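Side-chain contacts in N-acetylmuramoyl-L-alanine amidase (Mycobacteroides abscessus, PDB 7AGL), which probably hydrolyses, with the help of a bound zinc ion, the amide bond between N-acetylmuramic acid and L-alanine in peptidoglycan: residues A[11-16]-A[92-97]; A[26-31]-A[85-90]; A[34-39]-A[165-170]. All blocks are in the same frame, centred on the assembly; numbering follows the deposited sequence.

Contact 1 of 3, residues A[11-16]-A[92-97]; sequences VLDPGH and EIENSY. With ZN (zinc ion), chain B.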
ATOM      1  N   VAL A  11     -10.672   2.160   2.303  1.00 21.52           N
ATOM      2  CA  VAL A  11     -10.124   2.908   1.165  1.00 19.50           C
ATOM      3  C   VAL A  11      -8.819   2.249   0.728  1.00 20.56           C
ATOM      4  O   VAL A  11      -7.973   1.881   1.564  1.00 20.90           O
ATOM      5  CB  VAL A  11      -9.895   4.408   1.473  1.00 18.42           C
ATOM      6  CG1 VAL A  11      -9.492   5.152   0.207  1.00 19.60           C
ATOM      7  CG2 VAL A  11     -11.146   5.030   2.067  1.00 25.71           C
ATOM      8  N   LEU A  12      -8.662   2.097  -0.589  1.00 17.96           N
ATOM      9  CA  LEU A  12      -7.521   1.404  -1.181  1.00 17.29           C
ATOM     10  C   LEU A  12      -6.724   2.378  -2.025  1.00 17.96           C
ATOM     11  O   LEU A  12      -7.305   3.114  -2.832  1.00 17.94           O
ATOM     12  CB  LEU A  12      -7.994   0.237  -2.056  1.00 18.80           C
ATOM     13  CG  LEU A  12      -8.815  -0.837  -1.339  1.00 22.03           C
ATOM     14  CD1 LEU A  12      -9.404  -1.826  -2.348  1.00 23.05           C
ATOM     15  CD2 LEU A  12      -7.939  -1.568  -0.327  1.00 20.85           C
ATOM     16  N   ASP A  13      -5.400   2.374  -1.863  1.00 18.30           N
ATOM     17  CA  ASP A  13      -4.537   3.310  -2.593  1.00 18.96           C
ATOM     18  C   ASP A  13      -3.526   2.552  -3.446  1.00 18.12           C
ATOM     19  O   ASP A  13      -2.515   2.055  -2.911  1.00 19.55           O
ATOM     20  CB  ASP A  13      -3.815   4.230  -1.600  1.00 18.98           C
ATOM     21  CG  ASP A  13      -2.700   5.031  -2.248  1.00 18.58           C
ATOM     22  OD1 ASP A  13      -2.950   5.555  -3.350  1.00 20.33           O
ATOM     23  OD2 ASP A  13      -1.604   5.133  -1.639  1.00 21.01           O
ATOM     24  N   PRO A  14      -3.755   2.406  -4.786  1.00 17.94           N
ATOM     25  CA  PRO A  14      -2.708   1.840  -5.649  1.00 19.48           C
ATOM     26  C   PRO A  14      -1.624   2.880  -5.887  1.00 16.62           C
ATOM     27  O   PRO A  14      -1.843   3.905  -6.543  1.00 18.50           O
ATOM     28  CB  PRO A  14      -3.468   1.481  -6.938  1.00 18.90           C
ATOM     29  CG  PRO A  14      -4.736   2.313  -6.926  1.00 19.01           C
ATOM     30  CD  PRO A  14      -4.887   2.953  -5.566  1.00 17.61           C
ATOM     31  N   GLY A  15      -0.437   2.609  -5.341  1.00 17.13           N
ATOM     32  CA  GLY A  15       0.602   3.623  -5.313  1.00 19.56           C
ATOM     33  C   GLY A  15       1.014   4.078  -6.701  1.00 19.74           C
ATOM     34  O   GLY A  15       1.011   3.310  -7.661  1.00 20.74           O
ATOM     35  N   HIS A  16       1.389   5.359  -6.779  1.00 17.04           N
ATOM     36  CA  HIS A  16       1.905   6.049  -7.962  1.00 18.78           C
ATOM     37  C   HIS A  16       0.845   6.309  -9.029  1.00 19.81           C
ATOM     38  O   HIS A  16      -0.312   5.906  -8.888  1.00 19.97           O
ATOM     39  CB  HIS A  16       3.084   5.280  -8.561  1.00 18.56           C
ATOM     40  CG  HIS A  16       4.141   4.987  -7.549  1.00 20.38           C
ATOM     41  ND1 HIS A  16       5.040   5.943  -7.114  1.00 20.31           N
ATOM     42  CD2 HIS A  16       4.378   3.877  -6.819  1.00 19.35           C
ATOM     43  CE1 HIS A  16       5.815   5.412  -6.182  1.00 21.06           C
ATOM     44  NE2 HIS A  16       5.437   4.163  -5.996  1.00 20.53           N
ATOM     45  N   GLU A  92      -5.770  12.965   2.014  1.00 22.56           N
ATOM     46  CA  GLU A  92      -6.989  13.746   2.220  1.00 26.25           C
ATOM     47  C   GLU A  92      -8.203  12.990   1.697  1.00 24.32           C
ATOM     48  O   GLU A  92      -9.248  12.931   2.361  1.00 25.53           O
ATOM     49  CB  GLU A  92      -6.874  15.119   1.545  1.00 28.45           C
ATOM     50  CG  GLU A  92      -8.215  15.888   1.475  1.00 37.97           C
ATOM     51  CD  GLU A  92      -8.171  17.201   0.671  1.00 48.89           C
ATOM     52  OE1 GLU A  92      -7.149  17.512   0.022  1.00 49.05           O
ATOM     53  OE2 GLU A  92      -9.178  17.937   0.703  1.00 49.36           O
ATOM     54  N   ILE A  93      -8.085  12.409   0.498  1.00 21.77           N
ATOM     55  CA  ILE A  93      -9.186  11.634  -0.072  1.00 21.03           C
ATOM     56  C   ILE A  93      -9.527  10.463   0.840  1.00 19.58           C
ATOM     57  O   ILE A  93     -10.696  10.216   1.153  1.00 20.87           O
ATOM     58  CB  ILE A  93      -8.836  11.156  -1.498  1.00 20.73           C
ATOM     59  CG1 ILE A  93      -8.791  12.331  -2.497  1.00 24.14           C
ATOM     60  CG2 ILE A  93      -9.828  10.084  -1.951  1.00 23.85           C
ATOM     61  CD1 ILE A  93      -8.023  11.976  -3.759  1.00 20.92           C
ATOM     62  N   GLU A  94      -8.502   9.730   1.298  1.00 18.27           N
ATOM     63  CA  GLU A  94      -8.744   8.619   2.219  1.00 21.27           C
ATOM     64  C   GLU A  94      -9.494   9.086   3.455  1.00 22.07           C
ATOM     65  O   GLU A  94     -10.495   8.476   3.857  1.00 22.37           O
ATOM     66  CB  GLU A  94      -7.416   7.970   2.614  1.00 24.11           C
ATOM     67  CG  GLU A  94      -6.742   7.251   1.467  1.00 21.01           C
ATOM     68  CD  GLU A  94      -5.241   7.082   1.668  1.00 22.40           C
ATOM     69  OE1 GLU A  94      -4.716   7.500   2.729  1.00 20.57           O
ATOM     70  OE2 GLU A  94      -4.588   6.530   0.756  1.00 23.85           O
ATOM     71  N   ASN A  95      -9.013  10.162   4.082  1.00 20.27           N
ATOM     72  CA  ASN A  95      -9.622  10.621   5.326  1.00 23.36           C
ATOM     73  C   ASN A  95     -11.067  11.058   5.111  1.00 21.94           C
ATOM     74  O   ASN A  95     -11.900  10.903   6.012  1.00 25.68           O
ATOM     75  CB  ASN A  95      -8.789  11.759   5.922  1.00 25.18           C
ATOM     76  CG  ASN A  95      -7.456  11.277   6.457  1.00 24.75           C
ATOM     77  OD1 ASN A  95      -7.319  10.117   6.879  1.00 25.49           O
ATOM     78  ND2 ASN A  95      -6.456  12.156   6.438  1.00 21.24           N
ATOM     79  N   SER A  96     -11.397  11.558   3.914  1.00 20.98           N
ATOM     80  CA  SER A  96     -12.737  12.077   3.651  1.00 21.80           C
ATOM     81  C   SER A  96     -13.816  10.998   3.701  1.00 26.46           C
ATOM     82  O   SER A  96     -14.998  11.332   3.825  1.00 25.40           O
ATOM     83  CB  SER A  96     -12.774  12.786   2.289  1.00 24.65           C
ATOM     84  OG  SER A  96     -12.859  11.865   1.206  1.00 26.59           O
ATOM     85  N   TYR A  97     -13.450   9.724   3.632  1.00 24.02           N
ATOM     86  CA  TYR A  97     -14.435   8.645   3.672  1.00 23.68           C
ATOM     87  C   TYR A  97     -14.716   8.129   5.084  1.00 24.45           C
ATOM     88  O   TYR A  97     -15.500   7.186   5.232  1.00 26.55           O
ATOM     89  CB  TYR A  97     -13.981   7.481   2.787  1.00 20.78           C
ATOM     90  CG  TYR A  97     -14.097   7.755   1.304  1.00 20.41           C
ATOM     91  CD1 TYR A  97     -15.336   7.686   0.667  1.00 21.34           C
ATOM     92  CD2 TYR A  97     -12.977   8.077   0.534  1.00 20.06           C
ATOM     93  CE1 TYR A  97     -15.464   7.943  -0.690  1.00 22.23           C
ATOM     94  CE2 TYR A  97     -13.092   8.312  -0.834  1.00 21.07           C
ATOM     95  CZ  TYR A  97     -14.341   8.246  -1.437  1.00 21.37           C
ATOM     96  OH  TYR A  97     -14.478   8.489  -2.795  1.00 22.82           O
TER
HETATM   97 ZN    ZN B 301       5.904   2.668  -4.486  0.94 20.42          ZN
HETATM   98  O   HOH W   1      -2.257   7.229   0.112  1.00 23.74           O
HETATM   99  O   HOH W   2       7.085   4.252  -3.423  1.00 24.93           O
HETATM  100  O   HOH W   3       7.418   1.360  -3.641  1.00 21.00           O

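Contact 2 of 3, residues A[26-31]-A[85-90]; sequences NQVPDG and PCIDKR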
ATOM      1  N   ASN A  26       6.686  19.227  -7.438  1.00 27.56           N
ATOM      2  CA  ASN A  26       6.290  20.279  -6.516  1.00 30.10           C
ATOM      3  C   ASN A  26       6.223  19.720  -5.100  1.00 27.53           C
ATOM      4  O   ASN A  26       5.836  18.568  -4.886  1.00 26.16           O
ATOM      5  CB  ASN A  26       4.950  20.867  -6.946  1.00 30.36           C
ATOM      6  CG  ASN A  26       5.064  21.665  -8.242  1.00 33.65           C
ATOM      7  OD1 ASN A  26       6.111  22.250  -8.539  1.00 37.73           O
ATOM      8  ND2 ASN A  26       3.995  21.685  -9.018  1.00 39.53           N
ATOM      9  N   GLN A  27       6.633  20.529  -4.132  1.00 29.36           N
ATOM     10  CA  GLN A  27       6.797  20.041  -2.767  1.00 27.03           C
ATOM     11  C   GLN A  27       5.495  20.185  -2.000  1.00 27.34           C
ATOM     12  O   GLN A  27       4.830  21.225  -2.072  1.00 29.46           O
ATOM     13  CB  GLN A  27       7.906  20.811  -2.048  1.00 28.05           C
ATOM     14  CG  GLN A  27       9.307  20.500  -2.541  1.00 33.48           C
ATOM     15  CD  GLN A  27       9.749  19.088  -2.197  1.00 33.77           C
ATOM     16  OE1 GLN A  27       9.716  18.679  -1.037  1.00 36.52           O
ATOM     17  NE2 GLN A  27      10.157  18.336  -3.204  1.00 40.37           N
ATOM     18  N   VAL A  28       5.137  19.139  -1.258  1.00 25.73           N
ATOM     19  CA  VAL A  28       3.905  19.155  -0.474  1.00 23.25           C
ATOM     20  C   VAL A  28       4.258  18.891   0.985  1.00 24.74           C
ATOM     21  O   VAL A  28       5.268  18.231   1.272  1.00 24.73           O
ATOM     22  CB  VAL A  28       2.888  18.127  -0.999  1.00 22.76           C
ATOM     23  CG1 VAL A  28       2.575  18.390  -2.478  1.00 27.53           C
ATOM     24  CG2 VAL A  28       3.362  16.688  -0.769  1.00 25.85           C
ATOM     25  N   PRO A  29       3.465  19.375   1.934  1.00 26.29           N
ATOM     26  CA  PRO A  29       3.779  19.127   3.347  1.00 24.78           C
ATOM     27  C   PRO A  29       3.671  17.643   3.681  1.00 24.77           C
ATOM     28  O   PRO A  29       2.766  16.947   3.210  1.00 26.20           O
ATOM     29  CB  PRO A  29       2.727  19.959   4.096  1.00 27.03           C
ATOM     30  CG  PRO A  29       2.239  20.988   3.071  1.00 29.61           C
ATOM     31  CD  PRO A  29       2.270  20.218   1.769  1.00 28.07           C
ATOM     32  N   ASP A  30       4.611  17.151   4.493  1.00 23.03           N
ATOM     33  CA  ASP A  30       4.728  15.710   4.708  1.00 23.05           C
ATOM     34  C   ASP A  30       4.125  15.225   6.029  1.00 26.40           C
ATOM     35  O   ASP A  30       4.245  14.039   6.349  1.00 23.67           O
ATOM     36  CB  ASP A  30       6.197  15.274   4.592  1.00 24.47           C
ATOM     37  CG  ASP A  30       7.083  15.724   5.750  1.00 25.57           C
ATOM     38  OD1 ASP A  30       6.614  16.302   6.763  1.00 24.90           O
ATOM     39  OD2 ASP A  30       8.304  15.495   5.633  1.00 30.21           O
ATOM     40  N   GLY A  31       3.472  16.099   6.794  1.00 25.39           N
ATOM     41  CA  GLY A  31       2.865  15.703   8.049  1.00 26.55           C
ATOM     42  C   GLY A  31       3.814  15.578   9.217  1.00 30.38           C
ATOM     43  O   GLY A  31       3.372  15.251  10.330  1.00 29.12           O
ATOM     44  N   PRO A  85      -3.519  11.716  -8.161  1.00 19.31           N
ATOM     45  CA  PRO A  85      -3.407  12.707  -7.081  1.00 24.11           C
ATOM     46  C   PRO A  85      -2.066  12.637  -6.367  1.00 24.59           C
ATOM     47  O   PRO A  85      -1.454  11.572  -6.244  1.00 22.74           O
ATOM     48  CB  PRO A  85      -4.554  12.340  -6.127  1.00 23.24           C
ATOM     49  CG  PRO A  85      -5.481  11.489  -6.941  1.00 21.59           C
ATOM     50  CD  PRO A  85      -4.598  10.750  -7.913  1.00 21.77           C
ATOM     51  N   CYS A  86      -1.622  13.805  -5.889  1.00 22.35           N
ATOM     52  CA  CYS A  86      -0.415  13.903  -5.071  1.00 20.88           C
ATOM     53  C   CYS A  86      -0.563  13.100  -3.777  1.00 21.39           C
ATOM     54  O   CYS A  86      -1.667  12.805  -3.324  1.00 24.02           O
ATOM     55  CB  CYS A  86      -0.128  15.367  -4.716  1.00 20.87           C
ATOM     56  SG  CYS A  86       0.281  16.453  -6.113  1.00 27.00           S
ATOM     57  N   ILE A  87       0.575  12.790  -3.140  1.00 20.31           N
ATOM     58  CA  ILE A  87       0.521  11.939  -1.946  1.00 19.61           C
ATOM     59  C   ILE A  87      -0.259  12.604  -0.815  1.00 21.51           C
ATOM     60  O   ILE A  87      -0.929  11.909  -0.038  1.00 20.61           O
ATOM     61  CB  ILE A  87       1.926  11.524  -1.465  1.00 22.43           C
ATOM     62  CG1 ILE A  87       2.821  12.735  -1.206  1.00 24.87           C
ATOM     63  CG2 ILE A  87       2.558  10.549  -2.455  1.00 21.28           C
ATOM     64  CD1 ILE A  87       4.237  12.387  -0.769  1.00 29.69           C
ATOM     65  N   ASP A  88      -0.177  13.934  -0.674  1.00 21.80           N
ATOM     66  CA  ASP A  88      -0.956  14.555   0.403  1.00 24.08           C
ATOM     67  C   ASP A  88      -2.445  14.538   0.072  1.00 23.26           C
ATOM     68  O   ASP A  88      -3.278  14.230   0.937  1.00 24.16           O
ATOM     69  CB  ASP A  88      -0.457  15.982   0.722  1.00 24.43           C
ATOM     70  CG  ASP A  88      -0.540  16.966  -0.450  1.00 23.47           C
ATOM     71  OD1 ASP A  88      -0.451  16.555  -1.634  1.00 25.24           O
ATOM     72  OD2 ASP A  88      -0.659  18.204  -0.172  1.00 25.93           O
ATOM     73  N   LYS A  89      -2.788  14.811  -1.190  1.00 22.01           N
ATOM     74  CA  LYS A  89      -4.180  14.726  -1.628  1.00 22.79           C
ATOM     75  C   LYS A  89      -4.750  13.312  -1.454  1.00 22.83           C
ATOM     76  O   LYS A  89      -5.926  13.144  -1.108  1.00 22.58           O
ATOM     77  CB  LYS A  89      -4.274  15.156  -3.090  1.00 24.72           C
ATOM     78  CG  LYS A  89      -5.673  15.200  -3.619  1.00 25.32           C
ATOM     79  CD  LYS A  89      -6.453  16.226  -2.846  1.00 42.74           C
ATOM     80  CE  LYS A  89      -7.829  16.388  -3.400  1.00 44.39           C
ATOM     81  NZ  LYS A  89      -8.592  17.424  -2.656  1.00 48.97           N
ATOM     82  N   ARG A  90      -3.945  12.282  -1.713  1.00 19.98           N
ATOM     83  CA  ARG A  90      -4.439  10.922  -1.515  1.00 19.12           C
ATOM     84  C   ARG A  90      -4.820  10.679  -0.062  1.00 19.45           C
ATOM     85  O   ARG A  90      -5.830  10.031   0.224  1.00 21.90           O
ATOM     86  CB  ARG A  90      -3.388   9.912  -1.971  1.00 21.41           C
ATOM     87  CG  ARG A  90      -3.256   9.871  -3.483  1.00 18.23           C
ATOM     88  CD  ARG A  90      -2.220   8.827  -3.904  1.00 19.13           C
ATOM     89  NE  ARG A  90      -1.961   8.945  -5.333  1.00 20.08           N
ATOM     90  CZ  ARG A  90      -1.753   7.932  -6.176  1.00 21.71           C
ATOM     91  NH1 ARG A  90      -1.753   6.668  -5.759  1.00 21.19           N
ATOM     92  NH2 ARG A  90      -1.545   8.201  -7.465  1.00 23.13           N
TER

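Contact 3 of 3, residues A[34-39]-A[165-170]; sequences GTKSCQ and SDLAGL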
ATOM      1  N   GLY A  34       8.221  18.625   7.481  1.00 26.32           N
ATOM      2  CA  GLY A  34       8.975  18.831   6.264  1.00 24.56           C
ATOM      3  C   GLY A  34       8.099  18.850   5.036  1.00 24.67           C
ATOM      4  O   GLY A  34       6.873  18.937   5.138  1.00 25.33           O
ATOM      5  N   THR A  35       8.725  18.779   3.866  1.00 27.49           N
ATOM      6  CA  THR A  35       8.003  18.652   2.608  1.00 26.73           C
ATOM      7  C   THR A  35       8.605  17.496   1.824  1.00 25.50           C
ATOM      8  O   THR A  35       9.764  17.126   2.031  1.00 30.27           O
ATOM      9  CB  THR A  35       8.049  19.946   1.760  1.00 29.83           C
ATOM     10  OG1 THR A  35       9.404  20.253   1.400  1.00 31.31           O
ATOM     11  CG2 THR A  35       7.467  21.125   2.528  1.00 31.20           C
ATOM     12  N   LYS A  36       7.797  16.923   0.930  1.00 24.47           N
ATOM     13  CA  LYS A  36       8.229  15.847   0.046  1.00 24.04           C
ATOM     14  C   LYS A  36       7.651  16.113  -1.334  1.00 26.99           C
ATOM     15  O   LYS A  36       6.703  16.882  -1.474  1.00 25.49           O
ATOM     16  CB  LYS A  36       7.749  14.459   0.521  1.00 21.99           C
ATOM     17  CG  LYS A  36       8.330  13.948   1.815  1.00 33.05           C
ATOM     18  CD  LYS A  36       7.608  12.642   2.195  1.00 42.93           C
ATOM     19  CE  LYS A  36       7.453  11.705   0.997  1.00 48.92           C
ATOM     20  NZ  LYS A  36       6.463  10.587   1.228  1.00 50.29           N
ATOM     21  N   SER A  37       8.235  15.489  -2.360  1.00 27.09           N
ATOM     22  CA  SER A  37       7.674  15.626  -3.703  1.00 27.05           C
ATOM     23  C   SER A  37       6.224  15.153  -3.750  1.00 24.44           C
ATOM     24  O   SER A  37       5.870  14.131  -3.148  1.00 24.31           O
ATOM     25  CB  SER A  37       8.503  14.826  -4.711  1.00 28.19           C
ATOM     26  OG  SER A  37       9.797  15.387  -4.850  1.00 32.44           O
ATOM     27  N   CYS A  38       5.400  15.878  -4.534  1.00 23.72           N
ATOM     28  CA  CYS A  38       3.999  15.505  -4.761  1.00 21.95           C
ATOM     29  C   CYS A  38       3.843  14.033  -5.137  1.00 24.24           C
ATOM     30  O   CYS A  38       2.955  13.337  -4.627  1.00 23.97           O
ATOM     31  CB  CYS A  38       3.404  16.400  -5.867  1.00 23.61           C
ATOM     32  SG  CYS A  38       2.031  15.636  -6.824  1.00 26.90           S
ATOM     33  N   GLN A  39       4.676  13.546  -6.051  1.00 22.00           N
ATOM     34  CA  GLN A  39       4.635  12.139  -6.434  1.00 21.99           C
ATOM     35  C   GLN A  39       6.028  11.720  -6.871  1.00 23.58           C
ATOM     36  O   GLN A  39       6.932  12.545  -7.058  1.00 23.41           O
ATOM     37  CB  GLN A  39       3.619  11.859  -7.561  1.00 24.50           C
ATOM     38  CG  GLN A  39       2.266  11.315  -7.149  1.00 23.60           C
ATOM     39  CD  GLN A  39       2.323   9.985  -6.410  1.00 23.70           C
ATOM     40  OE1 GLN A  39       3.349   9.300  -6.378  1.00 24.29           O
ATOM     41  NE2 GLN A  39       1.217   9.629  -5.786  1.00 23.65           N
ATOM     42  N   SER A 165       9.056   7.156   9.609  1.00 25.51           N
ATOM     43  CA  SER A 165       8.569   8.513   9.815  1.00 23.97           C
ATOM     44  C   SER A 165       8.601   9.364   8.552  1.00 24.57           C
ATOM     45  O   SER A 165       8.152  10.517   8.597  1.00 27.91           O
ATOM     46  CB  SER A 165       9.402   9.201  10.897  1.00 28.95           C
ATOM     47  OG  SER A 165      10.766   9.183  10.526  1.00 31.39           O
ATOM     48  N   ASP A 166       9.124   8.833   7.441  1.00 24.98           N
ATOM     49  CA  ASP A 166       9.414   9.620   6.252  1.00 26.39           C
ATOM     50  C   ASP A 166       8.288   9.636   5.233  1.00 25.03           C
ATOM     51  O   ASP A 166       8.394  10.378   4.255  1.00 31.30           O
ATOM     52  CB  ASP A 166      10.694   9.119   5.563  1.00 28.27           C
ATOM     53  CG  ASP A 166      10.650   7.621   5.206  1.00 32.17           C
ATOM     54  OD1 ASP A 166      10.169   6.793   6.010  1.00 28.80           O
ATOM     55  OD2 ASP A 166      11.123   7.274   4.106  1.00 31.66           O
ATOM     56  N   LEU A 167       7.214   8.867   5.434  1.00 23.04           N
ATOM     57  CA  LEU A 167       6.168   8.712   4.421  1.00 23.64           C
ATOM     58  C   LEU A 167       4.983   9.616   4.745  1.00 21.22           C
ATOM     59  O   LEU A 167       4.257   9.376   5.710  1.00 22.82           O
ATOM     60  CB  LEU A 167       5.729   7.252   4.324  1.00 23.03           C
ATOM     61  CG  LEU A 167       6.827   6.289   3.883  1.00 26.49           C
ATOM     62  CD1 LEU A 167       6.249   4.900   3.616  1.00 26.59           C
ATOM     63  CD2 LEU A 167       7.534   6.849   2.660  1.00 26.95           C
ATOM     64  N   ALA A 168       4.767  10.627   3.894  1.00 22.88           N
ATOM     65  CA  ALA A 168       3.638  11.543   4.071  1.00 22.01           C
ATOM     66  C   ALA A 168       2.303  10.801   4.091  1.00 21.12           C
ATOM     67  O   ALA A 168       1.403  11.151   4.861  1.00 22.35           O
ATOM     68  CB  ALA A 168       3.642  12.589   2.949  1.00 24.55           C
ATOM     69  N   GLY A 169       2.152   9.759   3.264  1.00 19.01           N
ATOM     70  CA  GLY A 169       0.875   9.061   3.238  1.00 19.71           C
ATOM     71  C   GLY A 169       0.552   8.380   4.558  1.00 21.11           C
ATOM     72  O   GLY A 169      -0.621   8.180   4.894  1.00 23.14           O
ATOM     73  N   LEU A 170       1.578   8.022   5.327  1.00 20.86           N
ATOM     74  CA  LEU A 170       1.355   7.451   6.649  1.00 20.10           C
ATOM     75  C   LEU A 170       1.225   8.541   7.705  1.00 21.17           C
ATOM     76  O   LEU A 170       0.365   8.446   8.593  1.00 23.57           O
ATOM     77  CB  LEU A 170       2.506   6.510   7.012  1.00 19.93           C
ATOM     78  CG  LEU A 170       2.668   5.341   6.026  1.00 21.48           C
ATOM     79  CD1 LEU A 170       3.743   4.388   6.537  1.00 22.99           C
ATOM     80  CD2 LEU A 170       1.359   4.602   5.808  1.00 21.83           C
TER

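Contact 1 of 3, residues A[11-16]-A[92-97]
V11 and D13 of strand 9-14 meet E94 and Y97 in a buried strand-to-helix contact, at the end of helix 87-96 where it lies on one face of the central mixed sheet. V11 carries the apolar part with a separate methyl for each partner. CG1, anti to the backbone N (chi1 -173°), reaches CG of E94 at 3.7 Å, while CG2 sits 3.8 Å from CB of Y97 and meets its ring obliquely. D13, next on the helix-facing side, meets E94 first through its CB, 3.4 Å from E94 OE2; the oxygens D13 OD2 and E94 OE2 stay 4.1 Å apart, the carboxylate planes turned by 61°. A water mediates between them, donating a short bond of 2.5 Å to E94 OE2 and a weak one to D13 OD2. Outside partners probably offset the charge, R90 pairing with D13 and K177 with E94, while T76 and S104 also bind D13. On the other sheet face L12 packs against helix 51-68, so the strand is sandwiched between helices in the α/β fold of zinc-dependent amidases. Past its end the chain delivers H16, whose NE2 binds the zinc ion at 2.2 Å alongside E51, H106 and two waters.

Contact 2 of 3, residues A[26-31]-A[85-90]
The backbones of V28, in the short strand 27-29, and D88, in the first turn of helix 87-96, come to 6.7 Å between CA atoms, with no hydrogen bond joining the two segments. The side chain of V28 lies over the flat of the D88 carboxylate: V28 CB is 3.6 Å from D88 OD2, and V28 CG1 is equally far from D88 OD1. D88 presents this surface because its CG stands between the backbone N and the carbonyl carbon (chi1 61°). P29 adds a looser touch, its CD 4.1 Å from D88 OD2. The only apolar pairing joins V28 CG2 to I87 CG1 at 4.0 Å. Behind this surface the helix start is tied to its own lead-in: C86 is the N-cap residue, its O accepts from R90 N, and R90 NE donates to P85 O at 2.8 Å in a nearly straight bond (165°). P85 O lies close to the guanidinium plane, yet the donor is tilted 31° from the carbonyl plane. R90 NH2 donates to the backbone oxygen of H16, and a disulfide from C86 to C38 fastens this turn to the chain following the β-hairpin of strands 27-29 and 35-37. With hydrocarbon against a carboxylate, the contact itself gives D88 no counter-charge; its place in the first helical turn would probably favour the negative form.

Contact 3 of 3, residues A[34-39]-A[165-170]
K36, on strand 35-37 of the small two-stranded sheet, sends its side chain across to D166, L167 and A168 at the start of helix 168-171, and this one lysine makes the whole contact. The van der Waals part comes from its methylenes. K36 CD rests 3.2 Å from the carbonyl oxygen D166 O, a close carbon-to-oxygen approach, and also 4.0 Å from the methyl A168 CB. The stem is extended as far as CD and then kinks about the CG-CD bond (chi3 45°), which swings CE and the amine toward A168. A168 also touches I87 of helix 87-96, which meets K36 as well, so the lysine stem and the alanine methyl share an apolar neighbour.

The polar part is proximity without bonding. K36 NZ comes within 3.2 Å of A168 N, but both are donors, and no hydrogen bond crosses between the segments. K36 NZ further lies 4.1 Å from the methyl L167 CD2, L167 being the N-cap residue. As for charge, D166 OD2 remains 6.4 Å from K36 NZ, too far for a salt bridge, and D166 instead pairs with R164. The L167 side chain reaches back to L179 of the central sheet and lies about 8 Å from the zinc ion, near but not in the metal site.

An ammonium group this close to a backbone N-H at a helix start would probably be disfavoured, in part offset by D166 O, 3.6 Å from K36 NZ; the attraction therefore probably comes largely from the stem packing on A168 CB.

Contact 1 is the core contact, built on the central sheet, whereas contacts 2 and 3 are only partly buried and lie 6 Å apart, centre to centre, around the small hairpin of strands 27-29 and 35-37. Contacts 1 and 2 both use helix 87-96, contact 1 at its end and contact 2 at its start, and the salt bridge from R90 to D13 joins them directly. The C86–C38 disulfide ties contact 2 to contact 3. The chemistry of the three differs with depth: buried acids in contact 1 share a water and have basic partners, while contacts 2 and 3 each lay one charged side chain against hydrocarbon or backbone at a helix start.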